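Local coordinates for protein putative fimbrium anchoring subunit Fim4B (Bacteroides ovatus, PDB 5CAG) that probably serves as an outer-membrane lipoprotein subunit that holds a fimbrium to the cell surface, at residues S113-L125 against R135-Y147. Residues are numbered along the deposited sequence; the frame is centred on the assembly and turned at random.
Sequences SPDSLYVLNIDEL and RLDWKLESVVKKY. With SO4 (sulfate ion), chain D.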
ATOM      1  N   SER A 113      -3.295   8.109   2.576  1.00 78.65           N
ATOM      2  CA  SER A 113      -2.711   6.886   3.160  1.00 77.58           C
ATOM      3  C   SER A 113      -3.403   5.678   2.544  1.00 79.82           C
ATOM      4  O   SER A 113      -4.616   5.729   2.306  1.00 79.31           O
ATOM      5  CB  SER A 113      -2.824   6.846   4.686  1.00 80.42           C
ATOM      6  OG  SER A 113      -3.552   7.941   5.224  1.00 90.96           O
ATOM      7  N   PRO A 114      -2.634   4.635   2.171  1.00 74.86           N
ATOM      8  CA  PRO A 114      -3.240   3.487   1.501  1.00 73.86           C
ATOM      9  C   PRO A 114      -4.071   2.641   2.441  1.00 77.51           C
ATOM     10  O   PRO A 114      -3.649   2.403   3.563  1.00 76.74           O
ATOM     11  CB  PRO A 114      -2.027   2.718   0.992  1.00 75.54           C
ATOM     12  CG  PRO A 114      -0.947   3.059   1.913  1.00 79.91           C
ATOM     13  CD  PRO A 114      -1.171   4.479   2.269  1.00 76.12           C
ATOM     14  N   ASP A 115      -5.265   2.193   1.988  1.00 75.35           N
ATOM     15  CA  ASP A 115      -6.098   1.309   2.804  1.00 74.84           C
ATOM     16  C   ASP A 115      -5.579  -0.139   2.631  1.00 80.19           C
ATOM     17  O   ASP A 115      -4.495  -0.311   2.064  1.00 80.31           O
ATOM     18  CB  ASP A 115      -7.601   1.469   2.545  1.00 76.73           C
ATOM     19  CG  ASP A 115      -8.084   1.366   1.128  1.00 85.75           C
ATOM     20  OD1 ASP A 115      -7.423   1.939   0.230  1.00 84.36           O
ATOM     21  OD2 ASP A 115      -9.182   0.805   0.924  1.00 96.84           O
ATOM     22  N   SER A 116      -6.254  -1.160   3.191  1.00 76.25           N
ATOM     23  CA  SER A 116      -5.667  -2.496   3.161  1.00 75.29           C
ATOM     24  C   SER A 116      -5.611  -3.126   1.763  1.00 76.38           C
ATOM     25  O   SER A 116      -6.598  -3.138   1.035  1.00 76.31           O
ATOM     26  CB  SER A 116      -6.364  -3.414   4.149  1.00 80.07           C
ATOM     27  OG  SER A 116      -6.171  -2.871   5.447  1.00 92.99           O
ATOM     28  N   LEU A 117      -4.398  -3.586   1.386  1.00 70.80           N
ATOM     29  CA  LEU A 117      -4.115  -4.282   0.122  1.00 69.07           C
ATOM     30  C   LEU A 117      -3.443  -5.610   0.436  1.00 72.27           C
ATOM     31  O   LEU A 117      -2.556  -5.674   1.309  1.00 71.37           O
ATOM     32  CB  LEU A 117      -3.262  -3.443  -0.842  1.00 67.75           C
ATOM     33  CG  LEU A 117      -3.025  -4.000  -2.228  1.00 70.65           C
ATOM     34  CD1 LEU A 117      -4.287  -3.952  -3.109  1.00 69.58           C
ATOM     35  CD2 LEU A 117      -1.938  -3.265  -2.870  1.00 72.86           C
ATOM     36  N   TYR A 118      -3.949  -6.677  -0.221  1.00 68.19           N
ATOM     37  CA  TYR A 118      -3.479  -8.049  -0.077  1.00 68.32           C
ATOM     38  C   TYR A 118      -2.988  -8.511  -1.419  1.00 74.18           C
ATOM     39  O   TYR A 118      -3.707  -8.393  -2.406  1.00 76.35           O
ATOM     40  CB  TYR A 118      -4.567  -8.962   0.481  1.00 69.44           C
ATOM     41  CG  TYR A 118      -5.186  -8.420   1.744  1.00 70.48           C
ATOM     42  CD1 TYR A 118      -4.543  -8.543   2.972  1.00 71.50           C
ATOM     43  CD2 TYR A 118      -6.404  -7.749   1.709  1.00 71.74           C
ATOM     44  CE1 TYR A 118      -5.110  -8.026   4.139  1.00 72.99           C
ATOM     45  CE2 TYR A 118      -6.967  -7.208   2.863  1.00 72.35           C
ATOM     46  CZ  TYR A 118      -6.322  -7.349   4.076  1.00 79.37           C
ATOM     47  OH  TYR A 118      -6.928  -6.817   5.192  1.00 80.67           O
ATOM     48  N   VAL A 119      -1.726  -8.906  -1.494  1.00 70.06           N
ATOM     49  CA  VAL A 119      -1.134  -9.265  -2.771  1.00 70.76           C
ATOM     50  C   VAL A 119      -0.461 -10.629  -2.704  1.00 75.81           C
ATOM     51  O   VAL A 119       0.093 -11.022  -1.673  1.00 75.24           O
ATOM     52  CB  VAL A 119      -0.131  -8.154  -3.233  1.00 73.82           C
ATOM     53  CG1 VAL A 119       0.756  -8.600  -4.402  1.00 74.92           C
ATOM     54  CG2 VAL A 119      -0.859  -6.875  -3.601  1.00 73.20           C
ATOM     55  N   LEU A 120      -0.523 -11.328  -3.844  1.00 73.50           N
ATOM     56  CA  LEU A 120       0.223 -12.523  -4.186  1.00 74.80           C
ATOM     57  C   LEU A 120       0.802 -12.302  -5.574  1.00 82.76           C
ATOM     58  O   LEU A 120       0.055 -11.941  -6.495  1.00 83.90           O
ATOM     59  CB  LEU A 120      -0.589 -13.820  -4.122  1.00 75.14           C
ATOM     60  CG  LEU A 120       0.118 -15.026  -4.759  1.00 80.93           C
ATOM     61  CD1 LEU A 120       1.301 -15.474  -3.935  1.00 81.81           C
ATOM     62  CD2 LEU A 120      -0.825 -16.150  -4.998  1.00 82.85           C
ATOM     63  N   ASN A 121       2.123 -12.459  -5.722  1.00 80.97           N
ATOM     64  CA  ASN A 121       2.735 -12.334  -7.042  1.00 83.34           C
ATOM     65  C   ASN A 121       3.769 -13.440  -7.230  1.00 91.24           C
ATOM     66  O   ASN A 121       4.681 -13.601  -6.401  1.00 92.38           O
ATOM     67  CB  ASN A 121       3.311 -10.949  -7.316  1.00 81.38           C
ATOM     68  CG  ASN A 121       4.515 -10.585  -6.512  1.00 97.42           C
ATOM     69  OD1 ASN A 121       4.428 -10.245  -5.321  1.00 97.21           O
ATOM     70  ND2 ASN A 121       5.655 -10.610  -7.174  1.00 86.34           N
ATOM     71  N   ILE A 122       3.544 -14.269  -8.273  1.00 87.59           N
ATOM     72  CA  ILE A 122       4.398 -15.397  -8.653  1.00 87.69           C
ATOM     73  C   ILE A 122       5.091 -14.986  -9.939  1.00 94.52           C
ATOM     74  O   ILE A 122       4.389 -14.650 -10.900  1.00 96.41           O
ATOM     75  CB  ILE A 122       3.565 -16.695  -8.819  1.00 89.83           C
ATOM     76  CG1 ILE A 122       2.768 -17.029  -7.552  1.00 87.29           C
ATOM     77  CG2 ILE A 122       4.450 -17.855  -9.246  1.00 92.80           C
ATOM     78  CD1 ILE A 122       1.520 -17.858  -7.793  1.00 90.84           C
ATOM     79  N   ASP A 123       6.442 -14.930  -9.952  1.00 90.73           N
ATOM     80  CA  ASP A 123       7.173 -14.528 -11.154  1.00 92.64           C
ATOM     81  C   ASP A 123       7.016 -15.574 -12.260  1.00101.73           C
ATOM     82  O   ASP A 123       6.907 -15.197 -13.428  1.00104.53           O
ATOM     83  CB  ASP A 123       8.655 -14.268 -10.875  1.00 94.80           C
ATOM     84  CG  ASP A 123       8.998 -13.017 -10.085  1.00101.25           C
ATOM     85  OD1 ASP A 123       8.139 -12.082 -10.021  1.00 99.66           O
ATOM     86  OD2 ASP A 123      10.144 -12.932  -9.586  1.00106.10           O
ATOM     87  N   GLU A 124       6.993 -16.881 -11.907  1.00 98.70           N
ATOM     88  CA  GLU A 124       6.805 -17.934 -12.907  1.00100.29           C
ATOM     89  C   GLU A 124       6.042 -19.135 -12.358  1.00100.66           C
ATOM     90  O   GLU A 124       6.477 -19.752 -11.374  1.00 99.61           O
ATOM     91  CB  GLU A 124       8.120 -18.404 -13.544  1.00104.60           C
ATOM     92  CG  GLU A 124       7.845 -19.074 -14.878  1.00117.97           C
ATOM     93  CD  GLU A 124       9.009 -19.765 -15.548  1.00140.19           C
ATOM     94  OE1 GLU A 124       9.980 -19.073 -15.936  1.00145.85           O
ATOM     95  OE2 GLU A 124       8.913 -20.995 -15.752  1.00125.84           O
ATOM     96  N   LEU A 125       4.912 -19.459 -13.046  1.00 94.01           N
ATOM     97  CA  LEU A 125       4.010 -20.587 -12.821  1.00 92.13           C
ATOM     98  C   LEU A 125       3.756 -21.273 -14.158  1.00100.95           C
ATOM     99  O   LEU A 125       3.346 -20.604 -15.104  1.00101.97           O
ATOM    100  CB  LEU A 125       2.689 -20.125 -12.179  1.00 88.68           C
ATOM    101  CG  LEU A 125       1.681 -21.221 -11.816  1.00 91.45           C
ATOM    102  CD1 LEU A 125       2.161 -22.031 -10.643  1.00 90.74           C
ATOM    103  CD2 LEU A 125       0.337 -20.640 -11.484  1.00 89.87           C
ATOM    104  N   ARG A 135      -5.322 -27.734  -8.893  1.00103.04           N
ATOM    105  CA  ARG A 135      -5.730 -27.083  -7.648  1.00 99.95           C
ATOM    106  C   ARG A 135      -4.607 -26.267  -7.002  1.00100.15           C
ATOM    107  O   ARG A 135      -3.647 -26.821  -6.463  1.00100.49           O
ATOM    108  CB  ARG A 135      -6.287 -28.114  -6.642  1.00101.26           C
ATOM    109  CG  ARG A 135      -7.737 -28.552  -6.892  1.00117.99           C
ATOM    110  CD  ARG A 135      -7.869 -29.873  -7.644  1.00137.99           C
ATOM    111  NE  ARG A 135      -9.233 -30.086  -8.143  1.00157.64           N
ATOM    112  CZ  ARG A 135      -9.596 -31.070  -8.963  1.00179.79           C
ATOM    113  NH1 ARG A 135      -8.700 -31.948  -9.398  1.00169.28           N
ATOM    114  NH2 ARG A 135     -10.857 -31.179  -9.361  1.00170.25           N
ATOM    115  N   LEU A 136      -4.746 -24.940  -7.042  1.00 93.53           N
ATOM    116  CA  LEU A 136      -3.819 -24.003  -6.407  1.00 90.51           C
ATOM    117  C   LEU A 136      -4.326 -23.648  -4.989  1.00 94.83           C
ATOM    118  O   LEU A 136      -5.523 -23.381  -4.819  1.00 95.98           O
ATOM    119  CB  LEU A 136      -3.707 -22.708  -7.238  1.00 88.92           C
ATOM    120  CG  LEU A 136      -2.899 -22.632  -8.534  1.00 92.92           C
ATOM    121  CD1 LEU A 136      -1.470 -23.029  -8.362  1.00 91.73           C
ATOM    122  CD2 LEU A 136      -3.627 -23.217  -9.702  1.00 98.97           C
ATOM    123  N   ASP A 137      -3.443 -23.634  -3.984  1.00 89.71           N
ATOM    124  CA  ASP A 137      -3.859 -23.246  -2.640  1.00 88.47           C
ATOM    125  C   ASP A 137      -3.065 -22.018  -2.251  1.00 90.60           C
ATOM    126  O   ASP A 137      -1.881 -22.113  -1.960  1.00 90.43           O
ATOM    127  CB  ASP A 137      -3.704 -24.393  -1.651  1.00 91.48           C
ATOM    128  CG  ASP A 137      -4.835 -25.382  -1.738  1.00103.99           C
ATOM    129  OD1 ASP A 137      -4.851 -26.180  -2.697  1.00107.05           O
ATOM    130  OD2 ASP A 137      -5.708 -25.357  -0.848  1.00109.99           O
ATOM    131  N   TRP A 138      -3.690 -20.854  -2.361  1.00 85.57           N
ATOM    132  CA  TRP A 138      -3.024 -19.586  -2.138  1.00 83.14           C
ATOM    133  C   TRP A 138      -3.513 -18.906  -0.895  1.00 84.63           C
ATOM    134  O   TRP A 138      -4.579 -19.219  -0.383  1.00 84.49           O
ATOM    135  CB  TRP A 138      -3.229 -18.662  -3.359  1.00 81.77           C
ATOM    136  CG  TRP A 138      -2.592 -19.138  -4.640  1.00 83.86           C
ATOM    137  CD1 TRP A 138      -1.535 -19.989  -4.760  1.00 87.54           C
ATOM    138  CD2 TRP A 138      -2.887 -18.681  -5.965  1.00 84.45           C
ATOM    139  NE1 TRP A 138      -1.182 -20.122  -6.078  1.00 88.12           N
ATOM    140  CE2 TRP A 138      -1.987 -19.324  -6.842  1.00 89.54           C
ATOM    141  CE3 TRP A 138      -3.828 -17.789  -6.505  1.00 85.95           C
ATOM    142  CZ2 TRP A 138      -2.010 -19.122  -8.230  1.00 90.42           C
ATOM    143  CZ3 TRP A 138      -3.871 -17.614  -7.887  1.00 88.94           C
ATOM    144  CH2 TRP A 138      -2.956 -18.260  -8.730  1.00 90.81           C
ATOM    145  N   LYS A 139      -2.679 -17.999  -0.395  1.00 80.32           N
ATOM    146  CA  LYS A 139      -2.844 -17.121   0.767  1.00 78.96           C
ATOM    147  C   LYS A 139      -2.321 -15.774   0.320  1.00 85.21           C
ATOM    148  O   LYS A 139      -1.344 -15.735  -0.438  1.00 87.52           O
ATOM    149  CB  LYS A 139      -2.064 -17.669   1.970  1.00 79.94           C
ATOM    150  CG  LYS A 139      -2.255 -16.866   3.237  1.00 83.52           C
ATOM    151  CD  LYS A 139      -1.842 -17.590   4.509  1.00 87.65           C
ATOM    152  CE  LYS A 139      -2.995 -18.249   5.236  1.00 92.37           C
ATOM    153  NZ  LYS A 139      -2.519 -19.074   6.392  1.00103.71           N
ATOM    154  N   LEU A 140      -2.986 -14.678   0.679  1.00 79.33           N
ATOM    155  CA  LEU A 140      -2.475 -13.410   0.185  1.00 76.94           C
ATOM    156  C   LEU A 140      -1.681 -12.723   1.259  1.00 78.80           C
ATOM    157  O   LEU A 140      -1.754 -13.127   2.419  1.00 80.43           O
ATOM    158  CB  LEU A 140      -3.618 -12.555  -0.321  1.00 76.52           C
ATOM    159  CG  LEU A 140      -3.788 -12.526  -1.822  1.00 81.28           C
ATOM    160  CD1 LEU A 140      -4.026 -13.910  -2.385  1.00 82.35           C
ATOM    161  CD2 LEU A 140      -4.930 -11.637  -2.193  1.00 83.31           C
ATOM    162  N   GLU A 141      -0.870 -11.738   0.889  1.00 72.52           N
ATOM    163  CA  GLU A 141      -0.033 -11.071   1.882  1.00 71.58           C
ATOM    164  C   GLU A 141      -0.459  -9.608   2.085  1.00 77.00           C
ATOM    165  O   GLU A 141      -0.670  -8.901   1.101  1.00 77.06           O
ATOM    166  CB  GLU A 141       1.445 -11.166   1.462  1.00 72.83           C
ATOM    167  CG  GLU A 141       2.364 -10.161   2.131  1.00 72.84           C
ATOM    168  CD  GLU A 141       3.787 -10.113   1.627  1.00 86.81           C
ATOM    169  OE1 GLU A 141       4.057 -10.532   0.475  1.00103.96           O
ATOM    170  OE2 GLU A 141       4.626  -9.569   2.375  1.00 60.99           O
ATOM    171  N   SER A 142      -0.552  -9.147   3.365  1.00 73.42           N
ATOM    172  CA  SER A 142      -0.875  -7.754   3.616  1.00 72.06           C
ATOM    173  C   SER A 142       0.353  -6.933   3.318  1.00 78.48           C
ATOM    174  O   SER A 142       1.364  -7.090   3.993  1.00 80.25           O
ATOM    175  CB  SER A 142      -1.374  -7.523   5.030  1.00 74.00           C
ATOM    176  OG  SER A 142      -1.822  -6.176   5.079  1.00 89.13           O
ATOM    177  N   VAL A 143       0.299  -6.119   2.253  1.00 74.72           N
ATOM    178  CA  VAL A 143       1.445  -5.309   1.832  1.00 73.93           C
ATOM    179  C   VAL A 143       1.352  -3.857   2.346  1.00 75.19           C
ATOM    180  O   VAL A 143       2.128  -3.013   1.921  1.00 74.75           O
ATOM    181  CB  VAL A 143       1.603  -5.360   0.308  1.00 78.51           C
ATOM    182  CG1 VAL A 143       1.978  -6.763  -0.142  1.00 78.98           C
ATOM    183  CG2 VAL A 143       0.335  -4.890  -0.389  1.00 78.21           C
ATOM    184  N   VAL A 144       0.430  -3.576   3.274  1.00 70.96           N
ATOM    185  CA  VAL A 144       0.293  -2.241   3.856  1.00 69.69           C
ATOM    186  C   VAL A 144       0.628  -2.307   5.340  1.00 73.85           C
ATOM    187  O   VAL A 144      -0.042  -3.035   6.073  1.00 74.25           O
ATOM    188  CB  VAL A 144      -1.110  -1.645   3.640  1.00 71.93           C
ATOM    189  CG1 VAL A 144      -1.230  -0.308   4.355  1.00 71.71           C
ATOM    190  CG2 VAL A 144      -1.438  -1.505   2.166  1.00 71.09           C
ATOM    191  N   LYS A 145       1.663  -1.552   5.774  1.00 69.88           N
ATOM    192  CA  LYS A 145       2.109  -1.457   7.175  1.00 69.02           C
ATOM    193  C   LYS A 145       1.352  -0.308   7.874  1.00 73.79           C
ATOM    194  O   LYS A 145       1.212   0.760   7.282  1.00 73.72           O
ATOM    195  CB  LYS A 145       3.650  -1.232   7.279  1.00 69.89           C
ATOM    196  CG  LYS A 145       4.577  -2.432   6.940  1.00 63.62           C
ATOM    197  CD  LYS A 145       6.043  -2.248   7.473  1.00 75.24           C
ATOM    198  CE  LYS A 145       6.997  -3.464   7.376  1.00 97.18           C
ATOM    199  NZ  LYS A 145       8.024  -3.396   6.259  1.00102.43           N
ATOM    200  N   LYS A 146       0.835  -0.536   9.102  1.00 70.66           N
ATOM    201  CA  LYS A 146       0.190   0.510   9.909  1.00 70.22           C
ATOM    202  C   LYS A 146       1.226   1.126  10.861  1.00 77.55           C
ATOM    203  O   LYS A 146       2.049   0.403  11.436  1.00 78.23           O
ATOM    204  CB  LYS A 146      -0.976  -0.022  10.747  1.00 71.84           C
ATOM    205  CG  LYS A 146      -2.128  -0.685  10.022  1.00 83.38           C
ATOM    206  CD  LYS A 146      -2.979  -1.425  11.065  1.00 93.12           C
ATOM    207  CE  LYS A 146      -4.119  -2.239  10.503  1.00115.67           C
ATOM    208  NZ  LYS A 146      -4.589  -3.282  11.465  1.00130.96           N
ATOM    209  N   TYR A 147       1.147   2.442  11.069  1.00 75.15           N
ATOM    210  CA  TYR A 147       2.008   3.185  11.988  1.00 75.94           C
ATOM    211  C   TYR A 147       1.165   4.106  12.867  1.00 79.71           C
ATOM    212  O   TYR A 147       0.076   4.533  12.467  1.00 80.06           O
ATOM    213  CB  TYR A 147       3.029   4.022  11.229  1.00 77.62           C
ATOM    214  CG  TYR A 147       3.909   3.283  10.250  1.00 79.92           C
ATOM    215  CD1 TYR A 147       3.491   3.058   8.942  1.00 80.26           C
ATOM    216  CD2 TYR A 147       5.222   2.952  10.578  1.00 82.46           C
ATOM    217  CE1 TYR A 147       4.318   2.432   8.014  1.00 80.13           C
ATOM    218  CE2 TYR A 147       6.066   2.335   9.654  1.00 83.68           C
ATOM    219  CZ  TYR A 147       5.609   2.075   8.370  1.00 87.14           C
ATOM    220  OH  TYR A 147       6.428   1.453   7.448  1.00 84.39           O
TER
HETATM  221  S   SO4 D 403      -6.831  -6.133   9.371  1.00207.07           S
HETATM  222  O1  SO4 D 403      -7.707  -5.020   8.981  1.00206.72           O
HETATM  223  O2  SO4 D 403      -7.630  -7.283   9.783  1.00206.24           O
HETATM  224  O3  SO4 D 403      -5.973  -6.497   8.237  1.00206.71           O
HETATM  225  O4  SO4 D 403      -6.000  -5.732  10.503  1.00207.80           O
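V119 and E141 face each other as an antiparallel hydrogen-bonded pair: V119 N gives its hydrogen to E141 O at 2.8 Å, and E141 N returns one to V119 O at 2.8 Å. A third bond, V143 N to L117 O at 3.0 Å, extends the pairing, while Y118 and S142 form the non-hydrogen-bonded pair between these links. On their side of the sheet Y118 CD1 and CE1 touch S142 CB, and Y118 CB meets L140 CD2. With CG anti to the carbonyl carbon (chi1 -52°), the Y118 ring reaches out to a sulfate, probably from the crystallisation liquor. Its OH makes a weak hydrogen bond to the ion, which K146 NZ grips at 3.0 Å from O4 and T30 also binds. On the other side V143 CG2 packs against L117 CD2 and V119 CG2, and the E141 carboxylate is held by K206 and the backbone N of E210. V144 sets CG2 against D115 O and CG1 against P114 CG, with T203 and F205 of strand 197-205 beyond.

Past L140 the axes of 118-122 and 135-139 diverge at 134°. Each arm there bonds to a different neighbour, strand 67-75 or strand 20-25, while side chains bridge the gap. The L120 torsion (chi1 168°) carries CD2 across to one face of W138, 3.6 Å from the centroid of the five-membered ring, a CH-pi contact. L136 CB lies against the opposite face, I122 CD1 approaches obliquely, and L125 CD2 stands at the ring edge. V71, V73, I22 and L24 also touch this indole. The whole is a beta hairpin paired at its open end and parting toward the connecting loop, with W138 of one arm between the strands, consistent with the transthyretin-like beta-sandwich of the family.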